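PDB 2QS7: uncharacterized protein from Sulfolobus solfataricus P2, which is of unknown function but, as a member of the DsrE/DsrF-like family, is a putative oxidoreductase that may take part in sulfur chemistry. Local coordinates for residues Lys8-Ile13 / Gly26-Gly31; Met82-Pro85 / Gln89-Gln92. All coordinates share one frame; numbering follows the deposited sequence.

Contact 1 (Lys8-Ile13 / Gly26-Gly31)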
loop_
_atom_site.group_PDB
_atom_site.type_symbol
_atom_site.label_atom_id
_atom_site.label_comp_id
_atom_site.label_asym_id
_atom_site.label_seq_id
_atom_site.Cartn_x
_atom_site.Cartn_y
_atom_site.Cartn_z
ATOM N N LYS A 8 -18.779 1.462 -12.310
ATOM C CA LYS A 8 -17.513 1.741 -11.663
ATOM C C LYS A 8 -17.097 0.559 -10.800
ATOM O O LYS A 8 -17.928 -0.104 -10.191
ATOM C CB LYS A 8 -17.622 2.986 -10.796
ATOM C CG LYS A 8 -17.949 4.283 -11.579
ATOM C CD LYS A 8 -17.755 5.499 -10.653
ATOM C CE LYS A 8 -17.775 6.819 -11.404
ATOM N NZ LYS A 8 -18.914 6.936 -12.343
ATOM N N LYS A 9 -15.801 0.333 -10.697
ATOM C CA LYS A 9 -15.305 -0.823 -9.963
ATOM C C LYS A 9 -14.121 -0.484 -9.126
ATOM O O LYS A 9 -13.253 0.279 -9.547
ATOM C CB LYS A 9 -14.922 -1.886 -11.015
ATOM C CG LYS A 9 -14.384 -3.176 -10.475
ATOM C CD LYS A 9 -14.354 -4.273 -11.616
ATOM C CE LYS A 9 -13.434 -3.948 -12.740
ATOM N NZ LYS A 9 -13.231 -5.111 -13.667
ATOM N N LEU A 10 -14.102 -1.051 -7.930
ATOM C CA LEU A 10 -13.007 -0.947 -6.994
ATOM C C LEU A 10 -12.595 -2.359 -6.554
ATOM O O LEU A 10 -13.420 -3.154 -6.137
ATOM C CB LEU A 10 -13.452 -0.194 -5.753
ATOM C CG LEU A 10 -12.436 -0.063 -4.608
ATOM C CD1 LEU A 10 -11.206 0.731 -5.034
ATOM C CD2 LEU A 10 -13.135 0.597 -3.387
ATOM N N SER A 11 -11.300 -2.649 -6.647
ATOM C CA SER A 11 -10.771 -3.921 -6.208
ATOM C C SER A 11 -9.658 -3.659 -5.219
ATOM O O SER A 11 -8.811 -2.790 -5.417
ATOM C CB SER A 11 -10.287 -4.748 -7.404
ATOM O OG SER A 11 -11.332 -4.955 -8.398
ATOM N N ILE A 12 -9.654 -4.417 -4.139
ATOM C CA ILE A 12 -8.653 -4.213 -3.090
ATOM C C ILE A 12 -8.028 -5.515 -2.680
ATOM O O ILE A 12 -8.743 -6.487 -2.419
ATOM C CB ILE A 12 -9.302 -3.614 -1.805
ATOM C CG1 ILE A 12 -10.071 -2.330 -2.134
ATOM C CG2 ILE A 12 -8.226 -3.375 -0.700
ATOM C CD1 ILE A 12 -10.753 -1.731 -0.872
ATOM N N ILE A 13 -6.687 -5.527 -2.647
ATOM C CA ILE A 13 -5.921 -6.656 -2.127
ATOM C C ILE A 13 -5.716 -6.310 -0.665
ATOM O O ILE A 13 -5.028 -5.329 -0.305
ATOM C CB ILE A 13 -4.561 -6.874 -2.796
ATOM C CG1 ILE A 13 -4.749 -7.177 -4.268
ATOM C CG2 ILE A 13 -3.763 -8.024 -2.112
ATOM C CD1 ILE A 13 -3.407 -7.249 -5.069
ATOM N N GLY A 26 -13.064 -1.538 5.323
ATOM C CA GLY A 26 -14.500 -1.462 5.586
ATOM C C GLY A 26 -15.161 -0.171 5.080
ATOM O O GLY A 26 -16.247 -0.201 4.499
ATOM N N ILE A 27 -14.491 0.951 5.303
ATOM C CA ILE A 27 -15.021 2.259 4.942
ATOM C C ILE A 27 -15.011 2.428 3.424
ATOM O O ILE A 27 -15.961 2.924 2.848
ATOM C CB ILE A 27 -14.223 3.400 5.652
ATOM C CG1 ILE A 27 -14.441 3.344 7.167
ATOM C CG2 ILE A 27 -14.638 4.762 5.116
ATOM C CD1 ILE A 27 -13.433 4.144 7.928
ATOM N N LEU A 28 -13.939 2.019 2.776
ATOM C CA LEU A 28 -13.900 2.078 1.310
ATOM C C LEU A 28 -14.987 1.201 0.716
ATOM O O LEU A 28 -15.667 1.588 -0.217
ATOM C CB LEU A 28 -12.563 1.585 0.787
ATOM C CG LEU A 28 -11.432 2.586 0.797
ATOM C CD1 LEU A 28 -10.109 1.845 0.845
ATOM C CD2 LEU A 28 -11.541 3.485 -0.446
ATOM N N THR A 29 -15.105 -0.023 1.230
ATOM C CA THR A 29 -16.078 -0.954 0.682
ATOM C C THR A 29 -17.484 -0.423 0.823
ATOM O O THR A 29 -18.262 -0.446 -0.113
ATOM C CB THR A 29 -15.970 -2.309 1.360
ATOM O OG1 THR A 29 -14.649 -2.814 1.132
ATOM C CG2 THR A 29 -16.994 -3.279 0.792
ATOM N N SER A 30 -17.786 0.075 2.020
ATOM C CA SER A 30 -19.110 0.566 2.368
ATOM C C SER A 30 -19.473 1.783 1.539
ATOM O O SER A 30 -20.560 1.866 0.968
ATOM C CB SER A 30 -19.122 0.935 3.852
ATOM O OG SER A 30 -20.436 1.149 4.325
ATOM N N GLY A 31 -18.535 2.719 1.465
ATOM C CA GLY A 31 -18.740 3.961 0.702
ATOM C C GLY A 31 -18.859 3.710 -0.783
ATOM O O GLY A 31 -19.741 4.222 -1.411
#
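Within the beta-alpha-beta unit of strand 9-14, helix 19-34 and strand 38-43, Leu10 and Ile12 of the first strand meet Leu28 of the helix that packs over it. The strand offers its helix-facing side through these two residues, two positions apart. The backbones come nearest at Leu10 and Thr29, whose CA atoms are 8.3 Å apart, so the space between them is bridged by aliphatic branches.

Ile12 reaches across with its longer branch: CG1 lies beside the backbone N (chi1 -54°) and CD1 extends straight on, arriving 4.0 Å from CD1 of Leu28. The same methyl also lies 4.1 Å from Leu28 CB, so it rests against both the root and one tip of the leucine. The two side chains meet at a slant. Leu10 works from farther back along the strand. Its CD2 lies 4.3 Å from Leu28 CB and 4.2 Å from Leu28 O, grazing the helix backbone as much as the side chain. These are loose van der Waals contacts without a polar bond between the segments. At the margin Thr29 adds a little cover, its OG1 hydrogen-bonded back to Val25 O of its own helix.

Ile144 touches both Ile12 and Leu28, and Leu41 of the neighbouring strand touches Ile12. From the second subunit, Val129 packs on Leu28 and Leu133 on Leu10, so this apolar layer continues into the subunit interface. Aliphatic residues of an inner strand buried beneath the following crossover helix are characteristic of parallel alpha/beta folds, here that of the DsrE/DsrF-like family.

Contact 2 (Met82-Pro85 / Gln89-Gln92)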
loop_
_atom_site.group_PDB
_atom_site.type_symbol
_atom_site.label_atom_id
_atom_site.label_comp_id
_atom_site.label_asym_id
_atom_site.label_seq_id
_atom_site.Cartn_x
_atom_site.Cartn_y
_atom_site.Cartn_z
HETATM N N MSE A 82 -18.769 6.592 19.103
HETATM C CA MSE A 82 -19.698 6.872 18.006
HETATM C C MSE A 82 -20.500 5.615 17.627
HETATM O O MSE A 82 -21.385 5.681 16.772
HETATM C CB MSE A 82 -18.956 7.351 16.759
HETATM C CG MSE A 82 -18.475 8.783 16.734
HETATM SE SE MSE A 82 -17.400 8.983 15.083
HETATM C CE MSE A 82 -18.651 8.345 13.661
ATOM N N LYS A 83 -20.177 4.475 18.243
ATOM C CA LYS A 83 -20.806 3.189 17.924
ATOM C C LYS A 83 -20.546 2.877 16.459
ATOM O O LYS A 83 -21.426 2.408 15.732
ATOM C CB LYS A 83 -22.304 3.206 18.222
ATOM C CG LYS A 83 -22.635 3.609 19.646
ATOM C CD LYS A 83 -24.121 3.670 19.856
ATOM C CE LYS A 83 -24.445 4.136 21.258
ATOM N NZ LYS A 83 -25.901 4.326 21.433
ATOM N N TYR A 84 -19.318 3.138 16.031
ATOM C CA TYR A 84 -18.965 2.935 14.653
ATOM C C TYR A 84 -18.880 1.417 14.418
ATOM O O TYR A 84 -18.273 0.716 15.215
ATOM C CB TYR A 84 -17.655 3.665 14.342
ATOM C CG TYR A 84 -17.597 4.075 12.900
ATOM C CD1 TYR A 84 -18.199 5.263 12.478
ATOM C CD2 TYR A 84 -17.001 3.258 11.943
ATOM C CE1 TYR A 84 -18.184 5.643 11.132
ATOM C CE2 TYR A 84 -16.979 3.622 10.598
ATOM C CZ TYR A 84 -17.570 4.814 10.202
ATOM O OH TYR A 84 -17.543 5.169 8.879
ATOM N N PRO A 85 -19.527 0.897 13.351
ATOM C CA PRO A 85 -19.471 -0.557 13.096
ATOM C C PRO A 85 -18.065 -1.100 12.894
ATOM O O PRO A 85 -17.172 -0.343 12.492
ATOM C CB PRO A 85 -20.257 -0.741 11.786
ATOM C CG PRO A 85 -20.969 0.535 11.532
ATOM C CD PRO A 85 -20.360 1.620 12.371
ATOM N N GLN A 89 -18.424 -5.836 9.660
ATOM C CA GLN A 89 -19.840 -5.518 9.602
ATOM C C GLN A 89 -20.085 -4.568 8.451
ATOM O O GLN A 89 -21.070 -4.690 7.749
ATOM C CB GLN A 89 -20.307 -4.887 10.904
ATOM C CG GLN A 89 -20.193 -5.846 12.084
ATOM C CD GLN A 89 -20.584 -5.218 13.403
ATOM O OE1 GLN A 89 -20.457 -4.006 13.613
ATOM N NE2 GLN A 89 -21.060 -6.050 14.309
ATOM N N LEU A 90 -19.169 -3.628 8.240
ATOM C CA LEU A 90 -19.268 -2.717 7.108
ATOM C C LEU A 90 -19.199 -3.494 5.797
ATOM O O LEU A 90 -19.926 -3.180 4.844
ATOM C CB LEU A 90 -18.184 -1.631 7.157
ATOM C CG LEU A 90 -18.248 -0.562 8.258
ATOM C CD1 LEU A 90 -16.990 0.300 8.228
ATOM C CD2 LEU A 90 -19.496 0.313 8.169
ATOM N N VAL A 91 -18.349 -4.511 5.736
ATOM C CA VAL A 91 -18.254 -5.309 4.509
ATOM C C VAL A 91 -19.554 -6.115 4.278
ATOM O O VAL A 91 -20.138 -6.078 3.167
ATOM C CB VAL A 91 -17.012 -6.202 4.491
ATOM C CG1 VAL A 91 -17.007 -7.081 3.234
ATOM C CG2 VAL A 91 -15.771 -5.308 4.542
ATOM N N GLN A 92 -20.041 -6.778 5.322
ATOM C CA GLN A 92 -21.234 -7.578 5.190
ATOM C C GLN A 92 -22.433 -6.718 4.827
ATOM O O GLN A 92 -23.252 -7.115 3.997
ATOM C CB GLN A 92 -21.499 -8.411 6.465
ATOM C CG GLN A 92 -22.783 -9.242 6.431
ATOM C CD GLN A 92 -22.964 -10.100 5.164
ATOM O OE1 GLN A 92 -23.999 -10.005 4.483
ATOM N NE2 GLN A 92 -21.959 -10.911 4.830
#
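Gln89 OE1 accepts a hydrogen bond from Met86 N, just ahead of helix 87-97, and leans on Pro85, 3.6 Å from its CA and 3.7 Å from its CB. The amide is brought back over the entry to the helix because CG sits beside the backbone N (chi1 -64°) and the chain beyond is extended. Leu90, one residue on, supplies the apolar half of the contact: its CD2 presses on Pro85 CG at 3.7 Å, the two side chains crossing at about a right angle. Helix 72-81 ends just before this turn in a Schellman motif with Lys83, of positive phi (60°), as its C-prime residue, and the chain then passes through Tyr84 and Pro85 into the next helix. The other leucine methyl, CD1, approaches Tyr84 CE2 obliquely at 4.1 Å, while Pro85 CD lies over one face of that ring, offset toward its rim. Phe111 of the second subunit meets the Tyr84 ring edge-to-face. With only the methyl of an alanine in place of Leu90, a gap would probably open between helix 87-97 and the Tyr84-Pro85 loop, and both residues would lose their apolar neighbour.

Contact 1 closes before contact 2 opens along the chain, and their centres lie about 14 Å apart. Helix 19-34 connects them: one side of it packs on strand 9-14 in the buried contact 1, while Gly26, Ile27 and Ser30 meet Leu90 of helix 87-97, and Ile27 also meets Tyr84 of the preceding loop. There Leu90 CB lies 3.6 Å from Gly26 O, and Ile27 CG1 is 4.0 Å from Tyr84 OH. The parallel sheet, helix 19-34 and the junction of helices 72-81 and 87-97 thus follow one another outward from the core. Both contacts also touch the second subunit, so packing inside the chain runs on into the subunit interface at both places.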